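Local coordinates for amidohydrolase (Thermotoga maritima, PDB 3OOQ), which is probably a hydrolase of the amidohydrolase family, possibly with allantoinase activity, at residues Q128-K133 with V144-G149; A62-G67 with C305-I310; I221-H226 with F243-V248. One frame throughout, in Å; residues are numbered along the deposited sequence.

Contact 1 of 3, residues Q128-K133 with V144-G149; sequences QGSVIK and VKDPAG
The carbonyl oxygen V131 O is gripped by two successive amides: V144 N donates to it at 2.8 Å and K145 N at 3.2 Å, both from the same face of the carbonyl plane. V131 N in turn donates to K145 O, lying in the plane of that carbonyl. Two residues thus stand opposite V131, and the chain turns a corner from V144 to P147, where a cis peptide precedes the proline. Beyond the corner the pairing resumes with A148 N to G129 O at 2.7 Å, the donor above the carbonyl plane.

The branches of V131 divide the apolar contact. CG1 sits anti to the backbone N (chi1 -178°) and meets V144 CB at 4.1 Å, while V131 CG2 reaches A148 CB at 3.8 Å. V144 CG2 presses tightly on K133 CG, 3.4 Å away, and also touches K133 CE, so the aliphatic part of the extended lysine runs across the valine methyl. The lysine ammonium carries on to a cluster of acids, D358, D360 and D381, which probably neutralise it. Q128 lies alongside P147, its OE1 3.6 Å from P147 CB, while NE2 bonds P89 O. D146 turns OD2 to a salt bridge with K92.

V131, V144 and K145 together form a classic beta bulge, which here interrupts the antiparallel pairing of strands 125-133 and 143-153 within the curled sheet of the amidohydrolase domain.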
loop_
_atom_site.group_PDB
_atom_site.type_symbol
_atom_site.label_atom_id
_atom_site.label_comp_id
_atom_site.label_asym_id
_atom_site.label_seq_id
_atom_site.Cartn_x
_atom_site.Cartn_y
_atom_site.Cartn_z
ATOM N N GLN F 128 29.505 1.892 16.116
ATOM C CA GLN F 128 30.752 2.321 16.757
ATOM C C GLN F 128 31.261 3.650 16.250
ATOM O O GLN F 128 31.209 3.929 15.053
ATOM C CB GLN F 128 31.853 1.263 16.596
ATOM C CG GLN F 128 31.485 -0.074 17.196
ATOM C CD GLN F 128 32.233 -1.209 16.549
ATOM O OE1 GLN F 128 33.457 -1.207 16.502
ATOM N NE2 GLN F 128 31.498 -2.185 16.032
ATOM N N GLY F 129 31.758 4.458 17.187
ATOM C CA GLY F 129 32.470 5.688 16.885
ATOM C C GLY F 129 33.970 5.436 16.782
ATOM O O GLY F 129 34.463 4.438 17.307
ATOM N N SER F 130 34.669 6.338 16.078
ATOM C CA SER F 130 36.118 6.336 15.952
ATOM C C SER F 130 36.578 7.772 16.028
ATOM O O SER F 130 35.888 8.659 15.549
ATOM C CB SER F 130 36.538 5.790 14.575
ATOM O OG SER F 130 36.315 4.396 14.463
ATOM N N VAL F 131 37.755 8.016 16.602
ATOM C CA VAL F 131 38.344 9.348 16.575
ATOM C C VAL F 131 39.301 9.417 15.406
ATOM O O VAL F 131 40.149 8.546 15.228
ATOM C CB VAL F 131 39.115 9.693 17.874
ATOM C CG1 VAL F 131 39.653 11.132 17.787
ATOM C CG2 VAL F 131 38.230 9.497 19.100
ATOM N N ILE F 132 39.160 10.451 14.589
ATOM C CA ILE F 132 40.026 10.608 13.441
ATOM C C ILE F 132 40.567 12.027 13.386
ATOM O O ILE F 132 40.042 12.937 14.037
ATOM C CB ILE F 132 39.298 10.238 12.099
ATOM C CG1 ILE F 132 38.080 11.140 11.849
ATOM C CG2 ILE F 132 38.858 8.769 12.096
ATOM C CD1 ILE F 132 38.303 12.211 10.838
ATOM N N LYS F 133 41.624 12.200 12.603
ATOM C CA LYS F 133 42.164 13.524 12.309
ATOM C C LYS F 133 42.046 13.746 10.818
ATOM O O LYS F 133 42.097 12.787 10.062
ATOM C CB LYS F 133 43.639 13.589 12.669
ATOM C CG LYS F 133 43.947 13.456 14.124
ATOM C CD LYS F 133 45.386 13.899 14.345
ATOM C CE LYS F 133 45.854 13.518 15.714
ATOM N NZ LYS F 133 47.176 14.133 15.955
ATOM N N VAL F 144 42.852 7.806 14.841
ATOM C CA VAL F 144 43.525 8.017 16.124
ATOM C C VAL F 144 43.131 6.927 17.128
ATOM O O VAL F 144 43.977 6.401 17.857
ATOM C CB VAL F 144 43.210 9.419 16.705
ATOM C CG1 VAL F 144 43.932 9.646 18.022
ATOM C CG2 VAL F 144 43.590 10.496 15.719
ATOM N N LYS F 145 41.846 6.584 17.160
ATOM C CA LYS F 145 41.358 5.612 18.124
ATOM C C LYS F 145 40.124 4.960 17.552
ATOM O O LYS F 145 39.119 5.628 17.308
ATOM C CB LYS F 145 41.015 6.283 19.463
ATOM C CG LYS F 145 40.553 5.305 20.505
ATOM C CD LYS F 145 40.270 5.980 21.828
ATOM C CE LYS F 145 39.778 4.960 22.838
ATOM N NZ LYS F 145 39.420 5.615 24.117
ATOM N N ASP F 146 40.214 3.658 17.335
ATOM C CA ASP F 146 39.115 2.907 16.750
ATOM C C ASP F 146 39.092 1.514 17.345
ATOM O O ASP F 146 40.114 0.817 17.297
ATOM C CB ASP F 146 39.308 2.802 15.244
ATOM C CG ASP F 146 38.297 1.893 14.596
ATOM O OD1 ASP F 146 37.090 2.195 14.651
ATOM O OD2 ASP F 146 38.714 0.873 14.028
ATOM N N PRO F 147 37.942 1.093 17.915
ATOM C CA PRO F 147 36.710 1.870 18.162
ATOM C C PRO F 147 36.890 2.805 19.357
ATOM O O PRO F 147 37.745 2.550 20.204
ATOM C CB PRO F 147 35.688 0.787 18.516
ATOM C CG PRO F 147 36.515 -0.319 19.128
ATOM C CD PRO F 147 37.800 -0.319 18.325
ATOM N N ALA F 148 36.097 3.868 19.433
ATOM C CA ALA F 148 36.221 4.824 20.521
ATOM C C ALA F 148 35.007 4.841 21.459
ATOM O O ALA F 148 35.056 5.406 22.552
ATOM C CB ALA F 148 36.506 6.211 19.976
ATOM N N GLY F 149 33.914 4.229 21.026
ATOM C CA GLY F 149 32.660 4.263 21.770
ATOM C C GLY F 149 31.547 3.504 21.051
ATOM O O GLY F 149 31.646 3.241 19.853
#

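Contact 2 of 3, residues A62-G67 with C305-I310; sequences AHSHIG and CDHPVI
I66 lays its CD1 methyl over one face of the H307 imidazole, a CH-pi contact 4.2 Å from the ring centroid and 16° off its normal. The I66 backbone takes part as well, CA approaching H307 CD2 at 3.5 Å. With CG1 anti to the backbone N (chi1 -165°), the isoleucine chain runs along the ring from CD2 toward NE2 and CE1; P308 CB lies over the opposite face, offset toward the rim. With an alanine in place of the H307 imidazole, I66 CD1 would probably lose the ring it packs on, and the amide of L312 its ND1 acceptor.

The backbones are tied by H65 N to H307 O at 2.9 Å, in the carbonyl plane but somewhat bent at the hydrogen. A water adds a second tie: it donates to H63 O, accepts from H307 N at 3.1 Å and also bonds S64 OG. D306 OD1 stands 3.1 Å from H65 NE2 and 3.5 Å from H63 ND1, at the edge of the latter ring; its carboxylate is turned 61° from the H65 ring. The other imidazole nitrogens have separate partners, H63 NE2 with K151 NZ and H65 ND1 with V118 O.

H63-S64-H65, at the end of strand 54-64 and just beyond it, is consistent with the His-X-His motif that binds metal in many amidohydrolases. Residues 62-67 meet the loop between strand 301-303 and helix 315-321; F277 of a neighbouring subunit meets the H307 ring, helix 103-108 packs on I66 and H307, and strand 112-117 touches S64 and I66.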
loop_
_atom_site.group_PDB
_atom_site.type_symbol
_atom_site.label_atom_id
_atom_site.label_comp_id
_atom_site.label_asym_id
_atom_site.label_seq_id
_atom_site.Cartn_x
_atom_site.Cartn_y
_atom_site.Cartn_z
ATOM N N ALA F 62 33.929 16.307 19.990
ATOM C CA ALA F 62 33.714 14.986 20.564
ATOM C C ALA F 62 32.524 14.178 19.978
ATOM O O ALA F 62 32.351 13.027 20.324
ATOM C CB ALA F 62 33.594 15.093 22.065
ATOM N N HIS F 63 31.738 14.760 19.070
ATOM C CA HIS F 63 30.566 14.047 18.520
ATOM C C HIS F 63 30.177 14.646 17.179
ATOM O O HIS F 63 29.637 15.750 17.122
ATOM C CB HIS F 63 29.384 14.107 19.498
ATOM C CG HIS F 63 28.215 13.253 19.102
ATOM N ND1 HIS F 63 27.415 13.538 18.012
ATOM C CD2 HIS F 63 27.721 12.111 19.643
ATOM C CE1 HIS F 63 26.465 12.626 17.913
ATOM N NE2 HIS F 63 26.631 11.746 18.884
ATOM N N SER F 64 30.435 13.908 16.102
ATOM C CA SER F 64 30.262 14.474 14.767
ATOM C C SER F 64 29.787 13.461 13.739
ATOM O O SER F 64 30.080 12.264 13.838
ATOM C CB SER F 64 31.596 15.059 14.283
ATOM O OG SER F 64 31.380 15.966 13.225
ATOM N N HIS F 65 29.112 13.961 12.713
ATOM C CA HIS F 65 28.790 13.127 11.565
ATOM C C HIS F 65 29.462 13.608 10.275
ATOM O O HIS F 65 29.116 13.158 9.199
ATOM C CB HIS F 65 27.275 12.971 11.419
ATOM C CG HIS F 65 26.579 12.701 12.719
ATOM N ND1 HIS F 65 26.734 11.519 13.413
ATOM C CD2 HIS F 65 25.761 13.474 13.473
ATOM C CE1 HIS F 65 26.018 11.561 14.523
ATOM N NE2 HIS F 65 25.417 12.738 14.587
ATOM N N ILE F 66 30.463 14.483 10.394
ATOM C CA ILE F 66 31.234 14.916 9.223
ATOM C C ILE F 66 31.782 13.697 8.486
ATOM O O ILE F 66 32.144 12.693 9.105
ATOM C CB ILE F 66 32.355 15.929 9.584
ATOM C CG1 ILE F 66 32.880 16.620 8.313
ATOM C CG2 ILE F 66 33.505 15.241 10.390
ATOM C CD1 ILE F 66 33.488 18.000 8.543
ATOM N N GLY F 67 31.810 13.766 7.164
ATOM C CA GLY F 67 32.260 12.641 6.360
ATOM C C GLY F 67 31.211 11.553 6.187
ATOM O O GLY F 67 31.246 10.821 5.193
ATOM N N CYS F 305 29.224 20.567 17.588
ATOM C CA CYS F 305 28.350 21.144 16.574
ATOM C C CYS F 305 27.248 20.165 16.182
ATOM O O CYS F 305 26.252 20.562 15.562
ATOM C CB CYS F 305 29.168 21.496 15.326
ATOM S SG CYS F 305 30.199 22.953 15.565
ATOM N N ASP F 306 27.434 18.893 16.540
ATOM C CA ASP F 306 26.625 17.786 15.990
ATOM C C ASP F 306 26.541 17.896 14.463
ATOM O O ASP F 306 25.477 17.664 13.860
ATOM C CB ASP F 306 25.218 17.784 16.587
ATOM C CG ASP F 306 24.486 16.456 16.383
ATOM O OD1 ASP F 306 25.131 15.433 16.083
ATOM O OD2 ASP F 306 23.256 16.446 16.545
ATOM N N HIS F 307 27.662 18.238 13.836
ATOM C CA HIS F 307 27.697 18.431 12.380
ATOM C C HIS F 307 26.994 17.254 11.692
ATOM O O HIS F 307 27.329 16.115 11.991
ATOM C CB HIS F 307 29.150 18.559 11.915
ATOM C CG HIS F 307 29.304 18.718 10.435
ATOM N ND1 HIS F 307 29.615 19.927 9.847
ATOM C CD2 HIS F 307 29.214 17.817 9.429
ATOM C CE1 HIS F 307 29.711 19.762 8.538
ATOM N NE2 HIS F 307 29.475 18.490 8.259
ATOM N N PRO F 308 26.054 17.512 10.740
ATOM C CA PRO F 308 25.694 18.748 10.033
ATOM C C PRO F 308 24.661 19.709 10.650
ATOM O O PRO F 308 24.340 20.720 10.025
ATOM C CB PRO F 308 25.161 18.223 8.695
ATOM C CG PRO F 308 24.471 16.944 9.080
ATOM C CD PRO F 308 25.434 16.336 10.088
ATOM N N VAL F 309 24.170 19.435 11.852
ATOM C CA VAL F 309 23.165 20.309 12.466
ATOM C C VAL F 309 23.689 21.751 12.519
ATOM O O VAL F 309 22.969 22.689 12.149
ATOM C CB VAL F 309 22.706 19.799 13.852
ATOM C CG1 VAL F 309 21.804 20.823 14.519
ATOM C CG2 VAL F 309 21.979 18.433 13.713
ATOM N N ILE F 310 24.942 21.895 12.959
ATOM C CA ILE F 310 25.722 23.126 12.809
ATOM C C ILE F 310 26.995 22.753 12.069
ATOM O O ILE F 310 27.667 21.791 12.441
ATOM C CB ILE F 310 26.097 23.769 14.177
ATOM C CG1 ILE F 310 24.827 24.058 15.002
ATOM C CG2 ILE F 310 26.949 25.041 13.993
ATOM C CD1 ILE F 310 25.113 24.191 16.495
HETATM O O HOH W 1 30.309 17.781 15.346
#

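Contact 3 of 3, residues I221-H226 with F243-V248; sequences IPARMH and FGFNLV
M225, a selenomethionine, points its SE at the edge of the F245 ring, 5.4 Å from the centroid, in a Met-aromatic contact within a beta-alpha-beta crossover: strand 223-227, helix 230-243 and strand 247-249. Its CE methyl comes in the ring plane, 4.0 Å from F245 CE1, and the two side chains run at a slant to each other. L247 instead crosses the selenomethionine at about a right angle, with its CD1 3.6 Å from M225 SE. A223 CB adds to this face, approaching F245 CE1 at 3.5 Å. The ring reaches these partners with CG between the backbone N and the carbonyl carbon (chi1 57°). Helix 230-243, which joins the strands, covers the cluster through A236, I239 and A240.

R224 and V248 occupy the other face of the strand pair and lie side by side, pointing the same way. The arginine is bent at chi2 and chi3, folding CD and NE against the valine, and R224 NE passes 3.4 Å from V248 CB. Its charge is met by E250, which forms a salt bridge with NE.

The strands pair in parallel, A223 with L247 and R224 with V248. A223 N donates to N246 O, A223 O accepts from V248 N, and M225 N donates almost straight to V248 O at 2.8 Å. G244, with positive phi, ends the helix as the C-prime residue of a Schellman motif just before F245. At the start of the pair, a single water donates to I221 O at 2.7 Å and accepts from N246 N.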
loop_
_atom_site.group_PDB
_atom_site.type_symbol
_atom_site.label_atom_id
_atom_site.label_comp_id
_atom_site.label_asym_id
_atom_site.label_seq_id
_atom_site.Cartn_x
_atom_site.Cartn_y
_atom_site.Cartn_z
ATOM N N ILE F 221 35.687 0.390 26.075
ATOM C CA ILE F 221 35.208 1.633 25.467
ATOM C C ILE F 221 33.927 2.068 26.158
ATOM O O ILE F 221 33.206 1.220 26.687
ATOM C CB ILE F 221 34.938 1.491 23.926
ATOM C CG1 ILE F 221 34.008 0.312 23.623
ATOM C CG2 ILE F 221 36.276 1.425 23.147
ATOM C CD1 ILE F 221 33.510 0.192 22.126
ATOM N N PRO F 222 33.645 3.383 26.160
ATOM C CA PRO F 222 32.406 3.846 26.765
ATOM C C PRO F 222 31.177 3.694 25.853
ATOM O O PRO F 222 31.304 3.659 24.627
ATOM C CB PRO F 222 32.658 5.342 26.977
ATOM C CG PRO F 222 33.642 5.710 25.885
ATOM C CD PRO F 222 34.513 4.500 25.728
ATOM N N ALA F 223 30.004 3.639 26.487
ATOM C CA ALA F 223 28.746 3.928 25.830
ATOM C C ALA F 223 28.661 5.437 25.592
ATOM O O ALA F 223 28.980 6.248 26.478
ATOM C CB ALA F 223 27.575 3.470 26.691
ATOM N N ARG F 224 28.215 5.800 24.397
ATOM C CA ARG F 224 27.964 7.182 24.075
ATOM C C ARG F 224 26.457 7.315 23.913
ATOM O O ARG F 224 25.900 6.875 22.905
ATOM C CB ARG F 224 28.747 7.571 22.811
ATOM C CG ARG F 224 30.291 7.401 22.915
ATOM C CD ARG F 224 30.925 8.302 23.997
ATOM N NE ARG F 224 30.637 9.712 23.701
ATOM C CZ ARG F 224 31.444 10.542 23.045
ATOM N NH1 ARG F 224 32.645 10.143 22.643
ATOM N NH2 ARG F 224 31.048 11.782 22.781
HETATM N N MSE F 225 25.803 7.924 24.906
HETATM C CA MSE F 225 24.352 7.812 25.071
HETATM C C MSE F 225 23.594 9.101 24.808
HETATM O O MSE F 225 23.624 10.026 25.621
HETATM C CB MSE F 225 24.018 7.254 26.460
HETATM C CG MSE F 225 24.556 5.854 26.621
HETATM SE SE MSE F 225 24.348 5.119 28.401
HETATM C CE MSE F 225 23.046 3.748 27.963
ATOM N N HIS F 226 22.925 9.131 23.655
ATOM C CA HIS F 226 22.168 10.286 23.157
ATOM C C HIS F 226 20.905 10.437 24.008
ATOM O O HIS F 226 20.078 9.519 24.038
ATOM C CB HIS F 226 21.821 10.042 21.659
ATOM C CG HIS F 226 20.774 10.952 21.082
ATOM N ND1 HIS F 226 19.424 10.854 21.391
ATOM C CD2 HIS F 226 20.874 11.950 20.173
ATOM C CE1 HIS F 226 18.747 11.766 20.709
ATOM N NE2 HIS F 226 19.607 12.453 19.969
ATOM N N PHE F 243 24.409 -2.573 34.295
ATOM C CA PHE F 243 25.295 -3.483 33.611
ATOM C C PHE F 243 26.764 -3.198 33.878
ATOM O O PHE F 243 27.608 -3.929 33.400
ATOM C CB PHE F 243 24.997 -3.480 32.105
ATOM C CG PHE F 243 23.667 -4.105 31.756
ATOM C CD1 PHE F 243 23.528 -5.491 31.717
ATOM C CD2 PHE F 243 22.549 -3.306 31.495
ATOM C CE1 PHE F 243 22.307 -6.075 31.421
ATOM C CE2 PHE F 243 21.307 -3.888 31.186
ATOM C CZ PHE F 243 21.190 -5.271 31.153
ATOM N N GLY F 244 27.046 -2.148 34.646
ATOM C CA GLY F 244 28.407 -1.751 35.005
ATOM C C GLY F 244 29.281 -1.316 33.841
ATOM O O GLY F 244 30.405 -1.782 33.711
ATOM N N PHE F 245 28.777 -0.440 32.977
ATOM C CA PHE F 245 29.638 0.134 31.939
ATOM C C PHE F 245 29.846 1.650 32.069
ATOM O O PHE F 245 29.095 2.334 32.775
ATOM C CB PHE F 245 29.215 -0.297 30.519
ATOM C CG PHE F 245 27.780 0.047 30.139
ATOM C CD1 PHE F 245 27.440 1.321 29.688
ATOM C CD2 PHE F 245 26.792 -0.932 30.147
ATOM C CE1 PHE F 245 26.153 1.612 29.278
ATOM C CE2 PHE F 245 25.489 -0.637 29.735
ATOM C CZ PHE F 245 25.176 0.631 29.303
ATOM N N ASN F 246 30.886 2.158 31.409
ATOM C CA ASN F 246 31.153 3.595 31.356
ATOM C C ASN F 246 30.282 4.293 30.346
ATOM O O ASN F 246 30.013 3.746 29.282
ATOM C CB ASN F 246 32.618 3.865 31.009
ATOM C CG ASN F 246 33.564 3.361 32.081
ATOM O OD1 ASN F 246 33.255 3.460 33.238
ATOM N ND2 ASN F 246 34.703 2.802 31.685
ATOM N N LEU F 247 29.874 5.516 30.667
ATOM C CA LEU F 247 29.051 6.284 29.747
ATOM C C LEU F 247 29.472 7.718 29.600
ATOM O O LEU F 247 30.088 8.309 30.490
ATOM C CB LEU F 247 27.550 6.218 30.124
ATOM C CG LEU F 247 26.941 7.173 31.166
ATOM C CD1 LEU F 247 25.480 7.430 30.915
ATOM C CD2 LEU F 247 27.103 6.603 32.560
ATOM N N VAL F 248 29.099 8.268 28.458
ATOM C CA VAL F 248 29.104 9.686 28.197
ATOM C C VAL F 248 27.676 10.015 27.757
ATOM O O VAL F 248 27.053 9.254 27.024
ATOM C CB VAL F 248 30.114 10.031 27.051
ATOM C CG1 VAL F 248 30.077 11.494 26.698
ATOM C CG2 VAL F 248 31.564 9.610 27.432
HETATM O O HOH W 2 32.253 0.860 29.240
#

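All three contacts reach one curled mixed sheet, consistent with the TIM-barrel clan of this family; contact 2 brings a loop to the end of its strand 54-64. The centre of contact 1 lies about 14 Å from that of contact 2 and about 15 Å from that of contact 3. The centres of contacts 2 and 3 are about 20 Å apart. Neighbouring strands 143-153 and 223-227 join contacts 1 and 3, where A148 and P147 pack on P222 and I221. R224 NH2 of contact 3 probably bonds A62 O of contact 2. Contacts 1 and 3 follow in series, and contact 2, joining residues 238 apart, closes a long loop that encloses both.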